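Local coordinates for oligopeptide-binding protein oppA (Lactococcus lactis, PDB 3DRF) that binds oligopeptides for the OppABCDF ABC transporter, which takes up peptides longer than three amino acids and is needed for growth in milk, at residues 304-309 against 483-488; 359-364 against 521-526; 494-499 against 528-533; 499-504 against 533-538. One frame throughout, in Å; residues are numbered along the deposited sequence. Where two conformers were deposited one is given.

Contact 1. Residues 304-309 against 483-488; sequences LMYYNL and DLFSAA
L304 and Y306 on strand 292-307 face F485 at the end of helix 482-485 across a wide backbone gap, with the CA atoms of Y306 and F485 11.5 Å apart. Long side chains fill it. L304 and F485 meet nearly head-on. CD1 of L304 ends at the edge of the phenyl ring, in its plane, 4.0 Å from CZ of F485. L304 reaches there because CG sits between its backbone N and carbonyl carbon (chi1 73°), a position more crowded than the usual ones for leucine. The F485 ring also meets the tyrosine ring obliquely, CE1 of F485 lying 4.2 Å from CE1 of Y306. One face of the phenyl ring carries CB of its own neighbour L484, offset toward the rim. Y526 and M530 of helix 516-533 also touch F485.

The polar part runs through a water. It lies in the plane of the Y306 ring, 2.6 Å from Y306 OH, and donates to L484 O at 2.9 Å. The same hydroxyl is hydrogen-bonded to W473 NE1 on the adjacent strand 468-474. W473 and the water together steady the phenol end of Y306. D483 and L484 pack on the bound peptide, which places this helix end at the binding cavity. The water supplies a donor to a backbone carbonyl near the end of the helix. Strand and helix end are thus joined by apolar packing and one water that links Y306 OH to L484 O, with no direct hydrogen bond between them.

Contact 2. Residues 359-364 against 521-526; sequences SLIPPI and AAFVKY
F523 holds its ring at a strained first torsion of -95°, well away from a staggered position, and in that pose it meets I361. The two side chains lie roughly perpendicular. CD1 of I361 comes obliquely to the ring, 3.8 Å from CE1 of F523, and CG1 follows at 4.1 Å from CD1 of F523. The same methyl also reaches a second aromatic ring. It lies at the edge of the Y526 ring, near its plane, with I361 CD1 4.3 Å from Y526 CE2.

L360 uses the far end of that ring: its CD1 lies 4.0 Å from Y526 OH. Y526 CG is anti to the backbone N (chi1 171°), which carries the phenol out to the loop. The hydroxyl is hydrogen-bonded to Q481 OE1, and Q481 NE2 holds L360 O, so one glutamine ties both partners. The loop is shaped by an ST turn, in which I361 N donates to S359 OG at 3.2 Å.

The contact packs the loop after strand 354-356 onto helix 516-533, and no hydrogen bond passes between the two segments. F368 stacks on the F523 ring. L505 and I508 of helix 499-508 touch Y526, and I508 also touches F523. L360 also touches V536 and P538 of strand 536-549 and L304 of strand 292-307.

Contact 3. Residues 494-499 against 528-533; sequences GHFNDS and EDMNKK
D498 sets its CG anti to the backbone N (chi1 -178°), and K533 bends at its second torsion (chi2 -81°), so that carboxylate and ammonium meet end-on, each side chain reaching out toward the other. The result is a salt bridge. NZ of K533 donates to OD1 of D498 at 2.7 Å, on the syn lone pair, the side of the other oxygen. OD2 of D498 is farther from NZ of K533, at 3.3 Å.

Each carboxylate oxygen has another task. OD1 also bonds Y535 OH. OD2 accepts from I501 N, which makes D498 the N-cap of helix 499-508.

A second, apolar meeting lies beside the first. M530, bent at its second and third torsions, lies crosswise to F496 and brings its methyl obliquely to the ring, nearest the para carbon, with CE of M530 3.9 Å from CZ of F496. The sulfur is 4.1 Å from the same CZ, and SD of M530 stands 5.0 Å from the centroid of the F496 ring. At 49° off the ring normal this is an oblique Met-aromatic contact. I501 touches both F496 and M530.

The loop before helix 499-508 is therefore fastened to the end of helix 516-533 by charge and by packing. The capping carboxylate is buried, and the lysine, the tyrosine hydroxyl and the helix N-terminus would all be expected to stabilise its negative charge.

Contact 4. Residues 499-504 against 533-538; sequences SEITKD and KAYVIP
K533 opens a helix-turn-strand connection that faces the first turn of helix 499-508 at E500 and I501. K533 is the last residue of helix 516-533. Its chain passes E500, with CE of K533 3.3 Å from OE2 of E500. The charged atoms stay farther apart, NZ of K533 being 4.4 Å from OE2 of E500, beyond a salt bridge; NZ is already committed to its salt bridge with D498. One water bridges the two charged groups, donating to E500 OE1 and accepting from K533 NZ. A second accepts from E500 N and, weakly, from K533 NZ. E500 was deposited in two conformers, so the details at its carboxylate are doubtful. Lower on the lysine, CG lies 4.2 Å from CD1 of I501, the two side chains running alongside in opposite senses.

A534 then leaves the helix with positive phi (60°), turning the chain toward the sheet. Y535 follows. One face of its ring takes CB of K533, offset toward the rim. At the ring edge, near its plane, CE2 of Y535 is 4.4 Å from CG1 of I501. F496 stacks on the same tyrosine. V536 begins strand 536-549 and packs on L304, Y306 and M530. At the next residue the sheet pairing starts: O of I537 accepts from N of M305 at 2.8 Å.

Contacts 3 and 4 are almost one site: their centres are about 2 Å apart and they share S499 and K533. Contact 1 lies about 8 Å from contact 3 and 9 Å from contact 4. Contact 2 is farther off, about 16 Å from contact 1, centre to centre. Helix 516-533 serves contacts 2 and 3 and runs on into the strand of contact 4. Strands 292-307 and 536-549, neighbours in one mixed sheet, link contacts 1 and 4. Along the chain contact 1 closes before contacts 3 and 4 open, while contact 2 crosses all three. Residues far apart in sequence thus form one continuous packed region, which meets the bound peptide at contact 1.

Contact 1. Residues 304-309 against 483-488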
loop_
_atom_site.group_PDB
_atom_site.type_symbol
_atom_site.label_atom_id
_atom_site.label_comp_id
_atom_site.label_asym_id
_atom_site.label_seq_id
_atom_site.Cartn_x
_atom_site.Cartn_y
_atom_site.Cartn_z
ATOM N N LEU A 304 -10.692 -3.687 1.835
ATOM C CA LEU A 304 -11.034 -4.932 2.505
ATOM C C LEU A 304 -11.322 -4.689 3.962
ATOM O O LEU A 304 -10.864 -3.792 4.554
ATOM C CB LEU A 304 -9.930 -6.011 2.315
ATOM C CG LEU A 304 -8.653 -5.759 3.114
ATOM C CD1 LEU A 304 -7.814 -7.043 3.000
ATOM C CD2 LEU A 304 -7.833 -4.520 2.582
ATOM N N MET A 305 -12.182 -5.544 4.464
ATOM C CA MET A 305 -12.508 -5.543 5.861
ATOM C C MET A 305 -11.644 -6.600 6.602
ATOM O O MET A 305 -11.564 -7.737 6.233
ATOM C CB MET A 305 -14.012 -5.897 5.988
ATOM C CG MET A 305 -14.530 -5.892 7.455
ATOM S SD MET A 305 -16.369 -5.881 7.562
ATOM C CE MET A 305 -16.757 -7.492 6.792
ATOM N N TYR A 306 -11.005 -6.171 7.675
ATOM C CA TYR A 306 -10.134 -6.999 8.512
ATOM C C TYR A 306 -10.811 -7.401 9.805
ATOM O O TYR A 306 -11.504 -6.603 10.405
ATOM C CB TYR A 306 -8.898 -6.180 8.950
ATOM C CG TYR A 306 -7.838 -6.002 7.863
ATOM C CD1 TYR A 306 -6.749 -6.903 7.738
ATOM C CD2 TYR A 306 -7.907 -4.970 6.960
ATOM C CE1 TYR A 306 -5.762 -6.753 6.772
ATOM C CE2 TYR A 306 -6.909 -4.808 5.991
ATOM C CZ TYR A 306 -5.862 -5.696 5.914
ATOM O OH TYR A 306 -4.928 -5.509 4.915
ATOM N N TYR A 307 -10.503 -8.614 10.250
ATOM C CA TYR A 307 -10.868 -9.098 11.602
ATOM C C TYR A 307 -9.587 -9.234 12.449
ATOM O O TYR A 307 -8.607 -9.769 11.990
ATOM C CB TYR A 307 -11.564 -10.440 11.476
ATOM C CG TYR A 307 -12.881 -10.406 10.693
ATOM C CD1 TYR A 307 -13.888 -9.466 10.971
ATOM C CD2 TYR A 307 -13.091 -11.318 9.664
ATOM C CE1 TYR A 307 -15.083 -9.468 10.270
ATOM C CE2 TYR A 307 -14.294 -11.350 8.952
ATOM C CZ TYR A 307 -15.269 -10.409 9.278
ATOM O OH TYR A 307 -16.463 -10.427 8.622
ATOM N N ASN A 308 -9.680 -8.844 13.710
ATOM C CA ASN A 308 -8.525 -8.893 14.602
ATOM C C ASN A 308 -8.499 -10.264 15.277
ATOM O O ASN A 308 -9.322 -10.575 16.105
ATOM C CB ASN A 308 -8.642 -7.757 15.632
ATOM C CG ASN A 308 -7.367 -7.571 16.436
ATOM O OD1 ASN A 308 -6.355 -8.104 16.145
ATOM N ND2 ASN A 308 -7.463 -6.765 17.467
ATOM N N LEU A 309 -7.500 -11.068 14.907
ATOM C CA LEU A 309 -7.437 -12.479 15.306
ATOM C C LEU A 309 -6.170 -12.875 16.048
ATOM O O LEU A 309 -5.982 -13.990 16.334
ATOM C CB LEU A 309 -7.551 -13.356 14.042
ATOM C CG LEU A 309 -8.860 -13.140 13.252
ATOM C CD1 LEU A 309 -8.762 -13.975 11.938
ATOM C CD2 LEU A 309 -10.146 -13.534 14.009
ATOM N N ASP A 483 3.559 -9.524 0.658
ATOM C CA ASP A 483 3.947 -8.359 1.472
ATOM C C ASP A 483 2.731 -7.751 2.222
ATOM O O ASP A 483 2.892 -6.895 3.004
ATOM C CB ASP A 483 4.702 -7.343 0.587
ATOM C CG ASP A 483 6.101 -7.860 0.138
ATOM O OD1 ASP A 483 6.529 -8.866 0.581
ATOM O OD2 ASP A 483 6.670 -7.127 -0.638
ATOM N N LEU A 484 1.550 -8.273 1.987
ATOM C CA LEU A 484 0.345 -7.963 2.791
ATOM C C LEU A 484 0.042 -9.009 3.877
ATOM O O LEU A 484 -0.448 -8.662 4.916
ATOM C CB LEU A 484 -0.865 -7.877 1.866
ATOM C CG LEU A 484 -0.867 -6.797 0.765
ATOM C CD1 LEU A 484 -2.230 -6.784 0.092
ATOM C CD2 LEU A 484 -0.564 -5.369 1.304
ATOM N N PHE A 485 0.292 -10.280 3.589
ATOM C CA PHE A 485 -0.257 -11.370 4.427
ATOM C C PHE A 485 0.750 -12.418 4.931
ATOM O O PHE A 485 0.398 -13.234 5.704
ATOM C CB PHE A 485 -1.367 -12.079 3.674
ATOM C CG PHE A 485 -2.558 -11.180 3.393
ATOM C CD1 PHE A 485 -3.284 -10.591 4.421
ATOM C CD2 PHE A 485 -2.898 -10.929 2.099
ATOM C CE1 PHE A 485 -4.334 -9.751 4.144
ATOM C CE2 PHE A 485 -3.989 -10.062 1.773
ATOM C CZ PHE A 485 -4.692 -9.480 2.793
ATOM N N SER A 486 1.996 -12.362 4.504
ATOM C CA SER A 486 2.957 -13.394 4.967
ATOM C C SER A 486 3.112 -13.339 6.501
ATOM O O SER A 486 2.992 -12.325 7.132
ATOM C CB SER A 486 4.322 -13.305 4.232
ATOM O OG SER A 486 5.052 -12.112 4.566
ATOM N N ALA A 487 3.420 -14.505 7.041
ATOM C CA ALA A 487 3.479 -14.708 8.471
ATOM C C ALA A 487 4.417 -13.709 9.183
ATOM O O ALA A 487 4.136 -13.336 10.266
ATOM C CB ALA A 487 3.901 -16.147 8.769
ATOM N N ALA A 488 5.517 -13.347 8.524
ATOM C CA ALA A 488 6.487 -12.416 9.142
ATOM C C ALA A 488 6.162 -10.921 8.996
ATOM O O ALA A 488 6.840 -10.131 9.556
ATOM C CB ALA A 488 7.873 -12.661 8.542
HETATM O O HOH W 1 -2.790 -7.044 5.200
#

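Contact 2. Residues 359-364 against 521-526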
loop_
_atom_site.group_PDB
_atom_site.type_symbol
_atom_site.label_atom_id
_atom_site.label_comp_id
_atom_site.label_asym_id
_atom_site.label_seq_id
_atom_site.Cartn_x
_atom_site.Cartn_y
_atom_site.Cartn_z
ATOM N N SER A 359 -12.882 -10.780 -4.870
ATOM C CA SER A 359 -11.603 -11.347 -4.367
ATOM C C SER A 359 -10.599 -10.222 -4.100
ATOM O O SER A 359 -10.883 -9.103 -4.290
ATOM C CB SER A 359 -11.022 -12.345 -5.378
ATOM O OG SER A 359 -10.248 -11.645 -6.320
ATOM N N LEU A 360 -9.428 -10.612 -3.613
ATOM C CA LEU A 360 -8.361 -9.667 -3.294
ATOM C C LEU A 360 -7.445 -9.264 -4.458
ATOM O O LEU A 360 -6.666 -8.399 -4.330
ATOM C CB LEU A 360 -7.498 -10.222 -2.136
ATOM C CG LEU A 360 -8.283 -10.508 -0.817
ATOM C CD1 LEU A 360 -7.406 -11.305 0.181
ATOM C CD2 LEU A 360 -8.774 -9.177 -0.225
ATOM N N ILE A 361 -7.625 -9.892 -5.591
ATOM C CA ILE A 361 -6.778 -9.594 -6.775
ATOM C C ILE A 361 -7.541 -8.680 -7.761
ATOM O O ILE A 361 -8.520 -9.096 -8.321
ATOM C CB ILE A 361 -6.335 -10.882 -7.502
ATOM C CG1 ILE A 361 -5.582 -11.867 -6.542
ATOM C CG2 ILE A 361 -5.464 -10.501 -8.706
ATOM C CD1 ILE A 361 -4.220 -11.325 -5.987
ATOM N N PRO A 362 -7.081 -7.479 -7.981
ATOM C CA PRO A 362 -7.891 -6.526 -8.743
ATOM C C PRO A 362 -7.777 -6.691 -10.279
ATOM O O PRO A 362 -6.888 -7.294 -10.732
ATOM C CB PRO A 362 -7.356 -5.149 -8.303
ATOM C CG PRO A 362 -5.949 -5.398 -7.979
ATOM C CD PRO A 362 -5.945 -6.804 -7.323
ATOM N N PRO A 363 -8.702 -6.083 -10.993
ATOM C CA PRO A 363 -8.811 -6.244 -12.468
ATOM C C PRO A 363 -7.595 -5.828 -13.254
ATOM O O PRO A 363 -7.364 -6.382 -14.262
ATOM C CB PRO A 363 -10.003 -5.315 -12.841
ATOM C CG PRO A 363 -10.886 -5.287 -11.626
ATOM C CD PRO A 363 -9.913 -5.418 -10.412
ATOM N N ILE A 364 -6.836 -4.865 -12.771
ATOM C CA ILE A 364 -5.597 -4.489 -13.469
ATOM C C ILE A 364 -4.665 -5.699 -13.733
ATOM O O ILE A 364 -3.999 -5.750 -14.705
ATOM C CB ILE A 364 -4.856 -3.335 -12.746
ATOM C CG1 ILE A 364 -3.717 -2.804 -13.654
ATOM C CG2 ILE A 364 -4.374 -3.756 -11.340
ATOM C CD1 ILE A 364 -3.257 -1.500 -13.290
ATOM N N ALA A 521 -3.657 -21.060 -11.637
ATOM C CA ALA A 521 -4.392 -21.953 -10.717
ATOM C C ALA A 521 -4.040 -21.701 -9.244
ATOM O O ALA A 521 -4.907 -21.784 -8.417
ATOM C CB ALA A 521 -4.177 -23.446 -11.116
ATOM N N ALA A 522 -2.784 -21.390 -8.974
ATOM C CA ALA A 522 -2.399 -21.028 -7.622
ATOM C C ALA A 522 -3.065 -19.727 -7.173
ATOM O O ALA A 522 -3.539 -19.658 -6.103
ATOM C CB ALA A 522 -0.883 -20.926 -7.586
ATOM N N PHE A 523 -3.138 -18.744 -8.050
ATOM C CA PHE A 523 -3.849 -17.489 -7.744
ATOM C C PHE A 523 -5.346 -17.735 -7.508
ATOM O O PHE A 523 -5.897 -17.151 -6.652
ATOM C CB PHE A 523 -3.643 -16.424 -8.855
ATOM C CG PHE A 523 -2.510 -15.443 -8.561
ATOM C CD1 PHE A 523 -2.573 -14.531 -7.521
ATOM C CD2 PHE A 523 -1.373 -15.446 -9.345
ATOM C CE1 PHE A 523 -1.549 -13.643 -7.261
ATOM C CE2 PHE A 523 -0.332 -14.528 -9.113
ATOM C CZ PHE A 523 -0.425 -13.646 -8.056
ATOM N N VAL A 524 -5.961 -18.602 -8.298
ATOM C CA VAL A 524 -7.400 -18.896 -8.104
ATOM C C VAL A 524 -7.611 -19.567 -6.720
ATOM O O VAL A 524 -8.500 -19.230 -6.019
ATOM C CB VAL A 524 -7.949 -19.795 -9.252
ATOM C CG1 VAL A 524 -9.326 -20.381 -8.868
ATOM C CG2 VAL A 524 -8.068 -18.991 -10.537
ATOM N N LYS A 525 -6.791 -20.547 -6.420
ATOM C CA LYS A 525 -6.895 -21.279 -5.125
ATOM C C LYS A 525 -6.749 -20.334 -3.935
ATOM O O LYS A 525 -7.524 -20.388 -3.039
ATOM C CB LYS A 525 -5.919 -22.461 -5.071
ATOM C CG LYS A 525 -6.071 -23.260 -3.752
ATOM C CD LYS A 525 -5.099 -24.441 -3.705
ATOM C CE LYS A 525 -5.389 -25.416 -2.565
ATOM N NZ LYS A 525 -5.214 -24.764 -1.215
ATOM N N TYR A 526 -5.755 -19.463 -4.000
ATOM C CA TYR A 526 -5.557 -18.417 -3.001
ATOM C C TYR A 526 -6.795 -17.520 -2.820
ATOM O O TYR A 526 -7.201 -17.252 -1.734
ATOM C CB TYR A 526 -4.374 -17.558 -3.456
ATOM C CG TYR A 526 -4.179 -16.284 -2.639
ATOM C CD1 TYR A 526 -3.846 -16.325 -1.279
ATOM C CD2 TYR A 526 -4.330 -15.034 -3.237
ATOM C CE1 TYR A 526 -3.666 -15.117 -0.559
ATOM C CE2 TYR A 526 -4.160 -13.866 -2.528
ATOM C CZ TYR A 526 -3.858 -13.921 -1.187
ATOM O OH TYR A 526 -3.683 -12.749 -0.436
#

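Contact 3. Residues 494-499 against 528-533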
loop_
_atom_site.group_PDB
_atom_site.type_symbol
_atom_site.label_atom_id
_atom_site.label_comp_id
_atom_site.label_asym_id
_atom_site.label_seq_id
_atom_site.Cartn_x
_atom_site.Cartn_y
_atom_site.Cartn_z
ATOM N N GLY A 494 -4.600 -8.001 10.995
ATOM C CA GLY A 494 -5.380 -8.874 11.873
ATOM C C GLY A 494 -4.625 -10.074 12.454
ATOM O O GLY A 494 -5.175 -10.764 13.272
ATOM N N HIS A 495 -3.403 -10.312 11.991
ATOM C CA HIS A 495 -2.428 -11.294 12.557
ATOM C C HIS A 495 -2.919 -12.759 12.462
ATOM O O HIS A 495 -2.714 -13.526 13.355
ATOM C CB HIS A 495 -2.067 -10.945 14.032
ATOM C CG HIS A 495 -1.870 -9.485 14.260
ATOM N ND1 HIS A 495 -0.837 -8.792 13.684
ATOM C CD2 HIS A 495 -2.586 -8.592 14.955
ATOM C CE1 HIS A 495 -0.941 -7.517 13.993
ATOM N NE2 HIS A 495 -1.971 -7.387 14.799
ATOM N N PHE A 496 -3.482 -13.104 11.317
ATOM C CA PHE A 496 -3.725 -14.521 11.043
ATOM C C PHE A 496 -2.392 -15.181 10.650
ATOM O O PHE A 496 -1.477 -14.555 10.186
ATOM C CB PHE A 496 -4.867 -14.762 10.025
ATOM C CG PHE A 496 -4.530 -14.416 8.567
ATOM C CD1 PHE A 496 -3.709 -15.245 7.783
ATOM C CD2 PHE A 496 -5.053 -13.253 8.009
ATOM C CE1 PHE A 496 -3.449 -14.923 6.440
ATOM C CE2 PHE A 496 -4.797 -12.958 6.661
ATOM C CZ PHE A 496 -3.996 -13.791 5.893
ATOM N N ASN A 497 -2.347 -16.458 10.909
ATOM C CA ASN A 497 -1.192 -17.299 10.591
ATOM C C ASN A 497 -1.724 -18.709 10.361
ATOM O O ASN A 497 -2.022 -19.414 11.279
ATOM C CB ASN A 497 -0.146 -17.297 11.743
ATOM C CG ASN A 497 1.109 -18.064 11.350
ATOM O OD1 ASN A 497 1.034 -19.046 10.710
ATOM N ND2 ASN A 497 2.237 -17.560 11.740
ATOM N N ASP A 498 -1.851 -19.052 9.107
ATOM C CA ASP A 498 -2.633 -20.195 8.685
ATOM C C ASP A 498 -1.842 -20.998 7.649
ATOM O O ASP A 498 -1.377 -20.477 6.711
ATOM C CB ASP A 498 -3.978 -19.664 8.094
ATOM C CG ASP A 498 -4.913 -20.796 7.649
ATOM O OD1 ASP A 498 -5.815 -21.143 8.412
ATOM O OD2 ASP A 498 -4.746 -21.293 6.554
ATOM N N SER A 499 -1.691 -22.283 7.897
ATOM C CA SER A 499 -0.823 -23.103 7.011
ATOM C C SER A 499 -1.341 -23.168 5.574
ATOM O O SER A 499 -0.582 -23.055 4.687
ATOM C CB SER A 499 -0.630 -24.532 7.528
ATOM O OG SER A 499 0.090 -24.481 8.759
ATOM N N GLU A 528 -9.972 -18.192 -3.623
ATOM C CA GLU A 528 -11.042 -19.007 -3.062
ATOM C C GLU A 528 -10.775 -19.280 -1.587
ATOM O O GLU A 528 -11.653 -19.164 -0.801
ATOM C CB GLU A 528 -11.086 -20.374 -3.780
ATOM C CG GLU A 528 -11.602 -20.368 -5.264
ATOM C CD GLU A 528 -11.353 -21.696 -5.964
ATOM O OE1 GLU A 528 -10.522 -22.492 -5.545
ATOM O OE2 GLU A 528 -12.034 -21.873 -6.942
ATOM N N ASP A 529 -9.543 -19.620 -1.231
ATOM C CA ASP A 529 -9.242 -19.998 0.158
ATOM C C ASP A 529 -9.347 -18.778 1.108
ATOM O O ASP A 529 -9.829 -18.904 2.179
ATOM C CB ASP A 529 -7.838 -20.658 0.299
ATOM C CG ASP A 529 -7.773 -22.033 -0.331
ATOM O OD1 ASP A 529 -8.785 -22.630 -0.651
ATOM O OD2 ASP A 529 -6.635 -22.463 -0.474
ATOM N N MET A 530 -8.935 -17.619 0.659
ATOM C CA MET A 530 -9.026 -16.411 1.487
ATOM C C MET A 530 -10.505 -16.092 1.711
ATOM O O MET A 530 -10.863 -15.720 2.752
ATOM C CB MET A 530 -8.358 -15.233 0.764
ATOM C CG MET A 530 -6.774 -15.331 0.885
ATOM S SD MET A 530 -6.153 -15.027 2.644
ATOM C CE MET A 530 -6.019 -13.195 2.646
ATOM N N ASN A 531 -11.335 -16.248 0.692
ATOM C CA ASN A 531 -12.790 -15.970 0.865
ATOM C C ASN A 531 -13.454 -16.993 1.838
ATOM O O ASN A 531 -14.252 -16.635 2.621
ATOM C CB ASN A 531 -13.493 -15.985 -0.520
ATOM C CG ASN A 531 -13.285 -14.697 -1.309
ATOM O OD1 ASN A 531 -12.761 -13.726 -0.806
ATOM N ND2 ASN A 531 -13.685 -14.715 -2.534
ATOM N N LYS A 532 -13.070 -18.255 1.772
ATOM C CA LYS A 532 -13.656 -19.291 2.663
ATOM C C LYS A 532 -13.171 -19.140 4.115
ATOM O O LYS A 532 -13.953 -19.181 4.989
ATOM C CB LYS A 532 -13.353 -20.694 2.134
ATOM C CG LYS A 532 -14.056 -21.767 3.012
ATOM C CD LYS A 532 -13.884 -23.160 2.396
ATOM C CE LYS A 532 -14.745 -24.230 3.216
ATOM N NZ LYS A 532 -14.313 -25.692 2.971
ATOM N N LYS A 533 -11.872 -18.908 4.301
ATOM C CA LYS A 533 -11.332 -18.700 5.640
ATOM C C LYS A 533 -11.915 -17.403 6.239
ATOM O O LYS A 533 -12.148 -17.328 7.402
ATOM C CB LYS A 533 -9.796 -18.576 5.585
ATOM C CG LYS A 533 -9.008 -19.872 5.216
ATOM C CD LYS A 533 -8.785 -20.828 6.338
ATOM C CE LYS A 533 -7.948 -22.058 5.898
ATOM N NZ LYS A 533 -7.539 -22.888 7.179
#

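Contact 4. Residues 499-504 against 533-538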
loop_
_atom_site.group_PDB
_atom_site.type_symbol
_atom_site.label_atom_id
_atom_site.label_comp_id
_atom_site.label_asym_id
_atom_site.label_seq_id
_atom_site.Cartn_x
_atom_site.Cartn_y
_atom_site.Cartn_z
ATOM N N SER A 499 -1.691 -22.283 7.897
ATOM C CA SER A 499 -0.823 -23.103 7.011
ATOM C C SER A 499 -1.341 -23.168 5.574
ATOM O O SER A 499 -0.582 -23.055 4.687
ATOM C CB SER A 499 -0.630 -24.532 7.528
ATOM O OG SER A 499 0.090 -24.481 8.759
ATOM N N GLU A 500 -2.647 -23.254 5.390
ATOM C CA GLU A 500 -3.218 -23.291 4.038
ATOM C C GLU A 500 -2.902 -22.002 3.280
ATOM O O GLU A 500 -2.486 -22.034 2.120
ATOM C CB GLU A 500 -4.736 -23.521 4.088
ATOM C CG GLU A 500 -5.436 -23.504 2.737
ATOM C CD GLU A 500 -6.901 -23.870 2.840
ATOM O OE1 GLU A 500 -7.213 -25.073 3.002
ATOM O OE2 GLU A 500 -7.727 -22.943 2.776
ATOM N N ILE A 501 -3.136 -20.871 3.924
ATOM C CA ILE A 501 -2.837 -19.540 3.307
ATOM C C ILE A 501 -1.355 -19.351 3.002
ATOM O O ILE A 501 -1.015 -18.938 1.949
ATOM C CB ILE A 501 -3.448 -18.354 4.089
ATOM C CG1 ILE A 501 -5.001 -18.517 4.236
ATOM C CG2 ILE A 501 -3.046 -17.024 3.399
ATOM C CD1 ILE A 501 -5.757 -18.681 2.890
ATOM N N THR A 502 -0.510 -19.673 3.965
ATOM C CA THR A 502 0.950 -19.601 3.814
ATOM C C THR A 502 1.413 -20.484 2.628
ATOM O O THR A 502 2.118 -20.030 1.790
ATOM C CB THR A 502 1.652 -20.051 5.108
ATOM O OG1 THR A 502 1.478 -19.001 6.071
ATOM C CG2 THR A 502 3.156 -20.305 4.862
ATOM N N LYS A 503 0.904 -21.738 2.528
ATOM C CA LYS A 503 1.247 -22.571 1.378
ATOM C C LYS A 503 0.697 -21.999 0.066
ATOM O O LYS A 503 1.351 -22.085 -0.969
ATOM C CB LYS A 503 0.769 -23.996 1.594
ATOM C CG LYS A 503 1.542 -24.735 2.677
ATOM C CD LYS A 503 1.215 -26.211 2.627
ATOM C CE LYS A 503 1.860 -26.984 3.751
ATOM N NZ LYS A 503 0.957 -27.072 4.931
ATOM N N ASP A 504 -0.539 -21.395 0.085
ATOM C CA ASP A 504 -1.061 -20.722 -1.098
ATOM C C ASP A 504 -0.115 -19.619 -1.562
ATOM O O ASP A 504 0.128 -19.458 -2.757
ATOM C CB ASP A 504 -2.449 -20.141 -0.818
ATOM C CG ASP A 504 -3.525 -21.207 -0.748
ATOM O OD1 ASP A 504 -3.236 -22.368 -1.105
ATOM O OD2 ASP A 504 -4.659 -20.886 -0.335
ATOM N N LYS A 533 -11.872 -18.908 4.301
ATOM C CA LYS A 533 -11.332 -18.700 5.640
ATOM C C LYS A 533 -11.915 -17.403 6.239
ATOM O O LYS A 533 -12.148 -17.328 7.402
ATOM C CB LYS A 533 -9.796 -18.576 5.585
ATOM C CG LYS A 533 -9.008 -19.872 5.216
ATOM C CD LYS A 533 -8.785 -20.828 6.338
ATOM C CE LYS A 533 -7.948 -22.058 5.898
ATOM N NZ LYS A 533 -7.539 -22.888 7.179
ATOM N N ALA A 534 -12.049 -16.397 5.399
ATOM C CA ALA A 534 -12.718 -15.157 5.764
ATOM C C ALA A 534 -12.017 -14.463 6.947
ATOM O O ALA A 534 -12.625 -13.844 7.760
ATOM C CB ALA A 534 -14.224 -15.441 6.084
ATOM N N TYR A 535 -10.692 -14.539 6.940
ATOM C CA TYR A 535 -9.910 -13.716 7.857
ATOM C C TYR A 535 -9.958 -12.243 7.454
ATOM O O TYR A 535 -9.838 -11.415 8.293
ATOM C CB TYR A 535 -8.455 -14.195 7.865
ATOM C CG TYR A 535 -8.237 -15.653 8.320
ATOM C CD1 TYR A 535 -8.938 -16.222 9.375
ATOM C CD2 TYR A 535 -7.295 -16.462 7.682
ATOM C CE1 TYR A 535 -8.684 -17.534 9.784
ATOM C CE2 TYR A 535 -7.054 -17.766 8.093
ATOM C CZ TYR A 535 -7.728 -18.266 9.138
ATOM O OH TYR A 535 -7.513 -19.551 9.622
ATOM N N VAL A 536 -10.156 -12.010 6.153
ATOM C CA VAL A 536 -10.447 -10.673 5.623
ATOM C C VAL A 536 -11.559 -10.872 4.580
ATOM O O VAL A 536 -11.718 -11.943 4.056
ATOM C CB VAL A 536 -9.187 -10.024 4.983
ATOM C CG1 VAL A 536 -8.067 -9.837 6.045
ATOM C CG2 VAL A 536 -8.686 -10.863 3.779
ATOM N N ILE A 537 -12.290 -9.808 4.341
ATOM C CA ILE A 537 -13.376 -9.817 3.355
ATOM C C ILE A 537 -13.077 -8.696 2.314
ATOM O O ILE A 537 -12.962 -7.570 2.626
ATOM C CB ILE A 537 -14.751 -9.501 4.027
ATOM C CG1 ILE A 537 -15.075 -10.431 5.244
ATOM C CG2 ILE A 537 -15.892 -9.541 2.982
ATOM C CD1 ILE A 537 -15.232 -11.934 4.877
ATOM N N PRO A 538 -12.993 -9.088 1.034
ATOM C CA PRO A 538 -12.721 -8.071 -0.007
ATOM C C PRO A 538 -13.898 -7.089 -0.052
ATOM O O PRO A 538 -15.015 -7.494 0.047
ATOM C CB PRO A 538 -12.666 -8.873 -1.310
ATOM C CG PRO A 538 -12.394 -10.313 -0.866
ATOM C CD PRO A 538 -13.108 -10.449 0.449
HETATM O O HOH W 2 -4.509 -24.375 7.435
HETATM O O HOH W 3 -8.107 -25.644 5.857
#